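Local atomic coordinates of Lmo2445 protein (Listeria monocytogenes EGD-e, PDB entry 5HZL), a protein that is of unknown function but is a secreted, internalin-like leucine-rich-repeat protein that binds calcium ions. Residues D12-L16 and L72-V76; G215-F221 and M262-A268. All blocks are in the same frame, centred on the assembly; numbering follows the deposited sequence.

Interaction 1: residues D12-L16 and L72-V76; sequences DTVPL and LNNEV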
loop_
_atom_site.group_PDB
_atom_site.type_symbol
_atom_site.label_atom_id
_atom_site.label_comp_id
_atom_site.label_asym_id
_atom_site.label_seq_id
_atom_site.Cartn_x
_atom_site.Cartn_y
_atom_site.Cartn_z
ATOM N N ASP A 12 -23.061 16.762 -7.083
ATOM C CA ASP A 12 -22.734 17.687 -5.949
ATOM C C ASP A 12 -23.320 17.106 -4.622
ATOM O O ASP A 12 -22.994 15.957 -4.298
ATOM C CB ASP A 12 -23.195 19.123 -6.294
ATOM C CG ASP A 12 -22.652 20.182 -5.333
ATOM O OD1 ASP A 12 -21.772 19.879 -4.498
ATOM O OD2 ASP A 12 -23.099 21.342 -5.435
ATOM N N THR A 13 -24.166 17.842 -3.879
ATOM C CA THR A 13 -24.727 17.334 -2.598
ATOM C C THR A 13 -26.242 17.056 -2.684
ATOM O O THR A 13 -26.852 17.233 -3.731
ATOM C CB THR A 13 -24.458 18.306 -1.402
ATOM O OG1 THR A 13 -25.287 19.465 -1.487
ATOM C CG2 THR A 13 -22.994 18.723 -1.335
ATOM N N VAL A 14 -26.811 16.591 -1.573
ATOM C CA VAL A 14 -28.239 16.294 -1.422
ATOM C C VAL A 14 -28.737 17.366 -0.460
ATOM O O VAL A 14 -28.248 17.438 0.658
ATOM C CB VAL A 14 -28.492 14.860 -0.882
ATOM C CG1 VAL A 14 -29.913 14.676 -0.356
ATOM C CG2 VAL A 14 -28.179 13.832 -1.956
ATOM N N PRO A 15 -29.725 18.186 -0.871
ATOM C CA PRO A 15 -30.158 19.268 0.025
ATOM C C PRO A 15 -30.767 18.818 1.348
ATOM O O PRO A 15 -31.565 17.889 1.366
ATOM C CB PRO A 15 -31.187 20.041 -0.816
ATOM C CG PRO A 15 -31.070 19.521 -2.215
ATOM C CD PRO A 15 -30.575 18.116 -2.076
ATOM N N LEU A 16 -30.365 19.486 2.432
ATOM C CA LEU A 16 -30.842 19.220 3.797
ATOM C C LEU A 16 -31.759 20.374 4.290
ATOM O O LEU A 16 -31.591 21.512 3.853
ATOM C CB LEU A 16 -29.651 19.064 4.746
ATOM C CG LEU A 16 -28.645 17.936 4.465
ATOM C CD1 LEU A 16 -27.506 17.988 5.475
ATOM C CD2 LEU A 16 -29.305 16.563 4.481
ATOM N N LEU A 72 -20.879 9.052 0.657
ATOM C CA LEU A 72 -20.497 10.043 1.682
ATOM C C LEU A 72 -20.335 11.453 1.083
ATOM O O LEU A 72 -20.596 12.461 1.767
ATOM C CB LEU A 72 -19.226 9.622 2.420
ATOM C CG LEU A 72 -19.333 8.367 3.297
ATOM C CD1 LEU A 72 -17.970 7.937 3.825
ATOM C CD2 LEU A 72 -20.306 8.566 4.455
ATOM N N ASN A 73 -19.917 11.518 -0.185
ATOM C CA ASN A 73 -19.792 12.795 -0.896
ATOM C C ASN A 73 -21.119 13.533 -1.143
ATOM O O ASN A 73 -21.113 14.657 -1.649
ATOM C CB ASN A 73 -19.009 12.615 -2.191
ATOM C CG ASN A 73 -17.543 12.361 -1.937
ATOM O OD1 ASN A 73 -16.950 12.987 -1.063
ATOM N ND2 ASN A 73 -16.936 11.475 -2.717
ATOM N N ASN A 74 -22.244 12.907 -0.792
ATOM C CA ASN A 74 -23.548 13.563 -0.906
ATOM C C ASN A 74 -23.702 14.647 0.133
ATOM O O ASN A 74 -24.649 15.393 0.070
ATOM C CB ASN A 74 -24.719 12.586 -0.762
ATOM C CG ASN A 74 -24.855 11.645 -1.946
ATOM O OD1 ASN A 74 -24.108 11.728 -2.925
ATOM N ND2 ASN A 74 -25.823 10.740 -1.864
ATOM N N GLU A 75 -22.796 14.715 1.103
ATOM C CA GLU A 75 -22.852 15.747 2.128
ATOM C C GLU A 75 -21.442 16.148 2.547
ATOM O O GLU A 75 -20.453 15.650 2.015
ATOM C CB GLU A 75 -23.641 15.259 3.354
ATOM C CG GLU A 75 -25.066 14.781 3.087
ATOM C CD GLU A 75 -25.980 15.840 2.486
ATOM O OE1 GLU A 75 -25.665 17.060 2.508
ATOM O OE2 GLU A 75 -27.039 15.428 1.989
ATOM N N VAL A 76 -21.372 17.066 3.498
ATOM C CA VAL A 76 -20.120 17.560 4.036
ATOM C C VAL A 76 -20.153 17.407 5.558
ATOM O O VAL A 76 -21.001 18.013 6.220
ATOM C CB VAL A 76 -19.923 19.057 3.684
ATOM C CG1 VAL A 76 -18.667 19.613 4.351
ATOM C CG2 VAL A 76 -19.874 19.253 2.174
#

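Interaction 2: residues G215-F221 and M262-A268; sequences GENLKVF and MYTIETA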
loop_
_atom_site.group_PDB
_atom_site.type_symbol
_atom_site.label_atom_id
_atom_site.label_comp_id
_atom_site.label_asym_id
_atom_site.label_seq_id
_atom_site.Cartn_x
_atom_site.Cartn_y
_atom_site.Cartn_z
ATOM N N GLY A 215 21.471 -24.707 -21.365
ATOM C CA GLY A 215 22.838 -24.223 -21.582
ATOM C C GLY A 215 23.009 -22.732 -21.308
ATOM O O GLY A 215 24.064 -22.305 -20.841
ATOM N N GLU A 216 21.983 -21.933 -21.609
ATOM C CA GLU A 216 22.018 -20.481 -21.363
ATOM C C GLU A 216 21.891 -20.208 -19.868
ATOM O O GLU A 216 21.470 -21.083 -19.107
ATOM C CB GLU A 216 20.815 -19.768 -22.024
ATOM C CG GLU A 216 20.649 -19.874 -23.542
ATOM C CD GLU A 216 19.364 -19.197 -24.054
ATOM O OE1 GLU A 216 18.599 -18.616 -23.248
ATOM O OE2 GLU A 216 19.103 -19.246 -25.280
ATOM N N ASN A 217 22.259 -19.006 -19.434
ATOM C CA ASN A 217 22.062 -18.668 -18.030
ATOM C C ASN A 217 21.345 -17.311 -17.832
ATOM O O ASN A 217 21.735 -16.272 -18.340
ATOM C CB ASN A 217 23.243 -19.011 -17.087
ATOM C CG ASN A 217 24.531 -18.354 -17.449
ATOM O OD1 ASN A 217 24.557 -17.363 -18.157
ATOM N ND2 ASN A 217 25.625 -18.889 -16.923
ATOM N N LEU A 218 20.259 -17.415 -17.077
ATOM C CA LEU A 218 19.297 -16.358 -16.769
ATOM C C LEU A 218 19.759 -15.037 -16.140
ATOM O O LEU A 218 20.438 -15.036 -15.112
ATOM C CB LEU A 218 18.278 -16.977 -15.808
ATOM C CG LEU A 218 16.989 -16.237 -15.512
ATOM C CD1 LEU A 218 16.114 -16.246 -16.754
ATOM C CD2 LEU A 218 16.293 -16.915 -14.346
ATOM N N LYS A 219 19.326 -13.922 -16.745
ATOM C CA LYS A 219 19.636 -12.569 -16.277
ATOM C C LYS A 219 18.351 -11.906 -15.812
ATOM O O LYS A 219 17.481 -11.603 -16.622
ATOM C CB LYS A 219 20.299 -11.753 -17.381
ATOM C CG LYS A 219 21.584 -12.413 -17.826
ATOM C CD LYS A 219 22.457 -11.609 -18.771
ATOM C CE LYS A 219 23.718 -12.435 -19.027
ATOM N NZ LYS A 219 24.770 -11.786 -19.849
ATOM N N VAL A 220 18.255 -11.667 -14.506
ATOM C CA VAL A 220 17.061 -11.062 -13.888
ATOM C C VAL A 220 17.273 -9.613 -13.421
ATOM O O VAL A 220 18.397 -9.237 -13.083
ATOM C CB VAL A 220 16.599 -11.924 -12.696
ATOM C CG1 VAL A 220 16.200 -13.306 -13.190
ATOM C CG2 VAL A 220 17.689 -12.053 -11.631
ATOM N N PHE A 221 16.187 -8.826 -13.386
ATOM C CA PHE A 221 16.198 -7.392 -12.977
ATOM C C PHE A 221 15.826 -7.282 -11.508
ATOM O O PHE A 221 14.646 -7.432 -11.170
ATOM C CB PHE A 221 15.217 -6.596 -13.855
ATOM C CG PHE A 221 15.082 -5.145 -13.485
ATOM C CD1 PHE A 221 16.101 -4.246 -13.753
ATOM C CD2 PHE A 221 13.906 -4.661 -12.913
ATOM C CE1 PHE A 221 15.971 -2.904 -13.430
ATOM C CE2 PHE A 221 13.771 -3.318 -12.589
ATOM C CZ PHE A 221 14.805 -2.440 -12.847
HETATM N N MSE A 262 20.878 -5.651 -13.453
HETATM C CA MSE A 262 20.711 -7.030 -13.900
HETATM C C MSE A 262 21.637 -7.918 -13.123
HETATM O O MSE A 262 22.780 -7.568 -12.897
HETATM C CB MSE A 262 21.000 -7.210 -15.378
HETATM C CG MSE A 262 20.130 -6.296 -16.244
HETATM SE SE MSE A 262 18.180 -6.587 -16.082
HETATM C CE MSE A 262 18.054 -8.409 -16.822
ATOM N N TYR A 263 21.132 -9.068 -12.687
ATOM C CA TYR A 263 21.920 -10.052 -11.942
ATOM C C TYR A 263 21.827 -11.369 -12.715
ATOM O O TYR A 263 20.733 -11.819 -13.069
ATOM C CB TYR A 263 21.420 -10.209 -10.502
ATOM C CG TYR A 263 22.292 -11.129 -9.701
ATOM C CD1 TYR A 263 23.473 -10.670 -9.129
ATOM C CD2 TYR A 263 21.961 -12.461 -9.518
ATOM C CE1 TYR A 263 24.304 -11.520 -8.399
ATOM C CE2 TYR A 263 22.785 -13.317 -8.783
ATOM C CZ TYR A 263 23.955 -12.843 -8.227
ATOM O OH TYR A 263 24.763 -13.688 -7.500
ATOM N N THR A 264 22.978 -11.965 -12.999
ATOM C CA THR A 264 23.045 -13.218 -13.738
ATOM C C THR A 264 23.108 -14.378 -12.765
ATOM O O THR A 264 23.871 -14.317 -11.804
ATOM C CB THR A 264 24.304 -13.245 -14.626
ATOM O OG1 THR A 264 24.251 -12.150 -15.537
ATOM C CG2 THR A 264 24.409 -14.540 -15.431
ATOM N N ILE A 265 22.306 -15.415 -13.003
ATOM C CA ILE A 265 22.323 -16.601 -12.143
ATOM C C ILE A 265 22.704 -17.812 -12.997
ATOM O O ILE A 265 22.124 -18.057 -14.062
ATOM C CB ILE A 265 21.036 -16.772 -11.292
ATOM C CG1 ILE A 265 19.803 -17.127 -12.108
ATOM C CG2 ILE A 265 20.767 -15.492 -10.514
ATOM C CD1 ILE A 265 18.544 -17.177 -11.248
ATOM N N GLU A 266 23.698 -18.545 -12.488
ATOM C CA GLU A 266 24.299 -19.713 -13.141
ATOM C C GLU A 266 23.365 -20.900 -13.388
ATOM O O GLU A 266 23.435 -21.902 -12.680
ATOM C CB GLU A 266 25.496 -20.201 -12.293
ATOM C CG GLU A 266 26.605 -19.201 -11.958
ATOM C CD GLU A 266 27.462 -18.798 -13.146
ATOM O OE1 GLU A 266 26.913 -18.470 -14.221
ATOM O OE2 GLU A 266 28.705 -18.785 -12.993
ATOM N N THR A 267 22.509 -20.797 -14.400
ATOM C CA THR A 267 21.583 -21.889 -14.741
ATOM C C THR A 267 22.057 -22.725 -15.944
ATOM O O THR A 267 21.313 -23.565 -16.453
ATOM C CB THR A 267 20.179 -21.344 -15.051
ATOM O OG1 THR A 267 20.257 -20.422 -16.141
ATOM C CG2 THR A 267 19.592 -20.644 -13.844
ATOM N N ALA A 268 23.297 -22.509 -16.381
ATOM C CA ALA A 268 23.841 -23.229 -17.537
ATOM C C ALA A 268 23.982 -24.733 -17.294
ATOM O O ALA A 268 23.811 -25.523 -18.220
ATOM C CB ALA A 268 25.185 -22.632 -17.945
#

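Interaction 1: residues D12-L16 and L72-V76
Glu-75 brings its carboxylate up against Val-14 O, while the side chain of Leu-16 comes to meet it from the opposite direction. The glutamate chain folds to do this: CG sits beside the backbone N (chi1 -56°) and a second bend at chi2 (-60°) brings the carboxylate to the 12-16 segment, where OE2 lies 2.7 Å from Val-14 O. Leu-16 spreads its fork over one face of the carboxylate, with CD1 3.6 Å from Glu-75 OE1 and CD2 3.6 Å from Glu-75 OE2. Against the same acid, Val-14 places CB and CG1 near OE2, and its other methyl, CG2, turns to the Asn-74 side chain, 3.9 Å from Asn-74 CB, the two side chains meeting at a slant. Thr-13 adds its CB, 3.3 Å from Asn-74 O.

Asn-74 O is also the acceptor of the single backbone hydrogen bond of the contact: Val-14 N donates to it over 3.0 Å, bent to 149° at the hydrogen, with the donor in the carbonyl plane. This joins the extended N-terminal chain to the residue that closes the 3-10 segment 72-74. The Asn-74 amide is held elsewhere, its ND2 bonding Ala-23 O, and Leu-51 of helix 48-51 packs on both Leu-16 and Glu-75.

The chemistry is therefore mixed. One backbone bond joins Val-14 to Asn-74, while the buried acid, set among apolar carbons, also faces Val-14 O and Asn-74 O, acceptors that cannot bond to a charged carboxylate. Glu-75 is thus probably more easily protonated than a glutamate in open water, although at 2.75 Å resolution the short approach is only suggestive.

Interaction 2: residues G215-F221 and M262-A268
Val-220 and Tyr-263 form the centre of a short two-stranded antiparallel pairing between 219-221 and 262-264, whose axes run at 148° to each other. Theirs is a hydrogen-bonded pair: Val-220 N reaches Tyr-263 O at 2.9 Å and Tyr-263 N reaches Val-220 O at 2.8 Å. Lys-219 with Thr-264 and Phe-221 with Met-262 flank it as non-hydrogen-bonded pairs. Past the strands the ladder gains another rung, Ile-265 N to Leu-218 O at 2.8 Å, nearly straight at 170°, and CA-H...O contacts such as Thr-264 CA to Leu-218 O fill in between.

A side chain then takes over the backbone's role. Thr-267 swings OG1 into the space between its own N and carbonyl carbon (chi1 59°), where it accepts from Leu-218 N at 3.1 Å and makes a weak bond to Glu-216 O. Nearby, Asn-217 ND2 is 3.0 Å from Glu-266 OE1, but the N-H points badly for a hydrogen bond.

Side-chain packing occupies both faces. On that of Lys-219 and Phe-221, the twice-bent chain of selenomethionine Met-262 curls back across the pairing, placing SE 5.2 Å from the Phe-221 ring centroid at the ring edge, a Met-aromatic contact, and CE near Lys-219 O. The extended Lys-219 chain runs its methylenes alongside Thr-264 OG1. On the other face Val-220 CG2 lies 4.3 Å from Tyr-263 CB. Just beyond the strands Leu-218 and Ile-265 lie side by side, CD2 of the former 3.8 Å from CD1 of the latter.

Both of these last residues pack on Leu-277 of strand 273-281, Val-220 touches Ile-279 there and Phe-294 of strand 290-298, and Leu-218 also meets Ile-212 of strand 203-212. The pair thus covers a mixed sheet, consistent with the sandwich of the E-set clan.

Interactions 1 and 2 mark the two ends of an elongated chain. Their centres are about 58 Å apart, their nearest atoms about 35 Å, and they lie on opposite sides of the chain's centre with the parallel strands of the leucine-rich repeats between. Interaction 1 belongs to the N-terminal calcium-binding region: the side chain of Leu-16 is about 11 Å from that of Asp-44, a calcium ligand. Interaction 2 is in the C-terminal domain, where the Phe-221 side chain lies about 5 Å from a bound polyether, probably from the crystallisation liquor, and that of Met-262 about 8 Å from a calcium ion. Neither contact contributes a calcium ligand; those lie elsewhere in the chain.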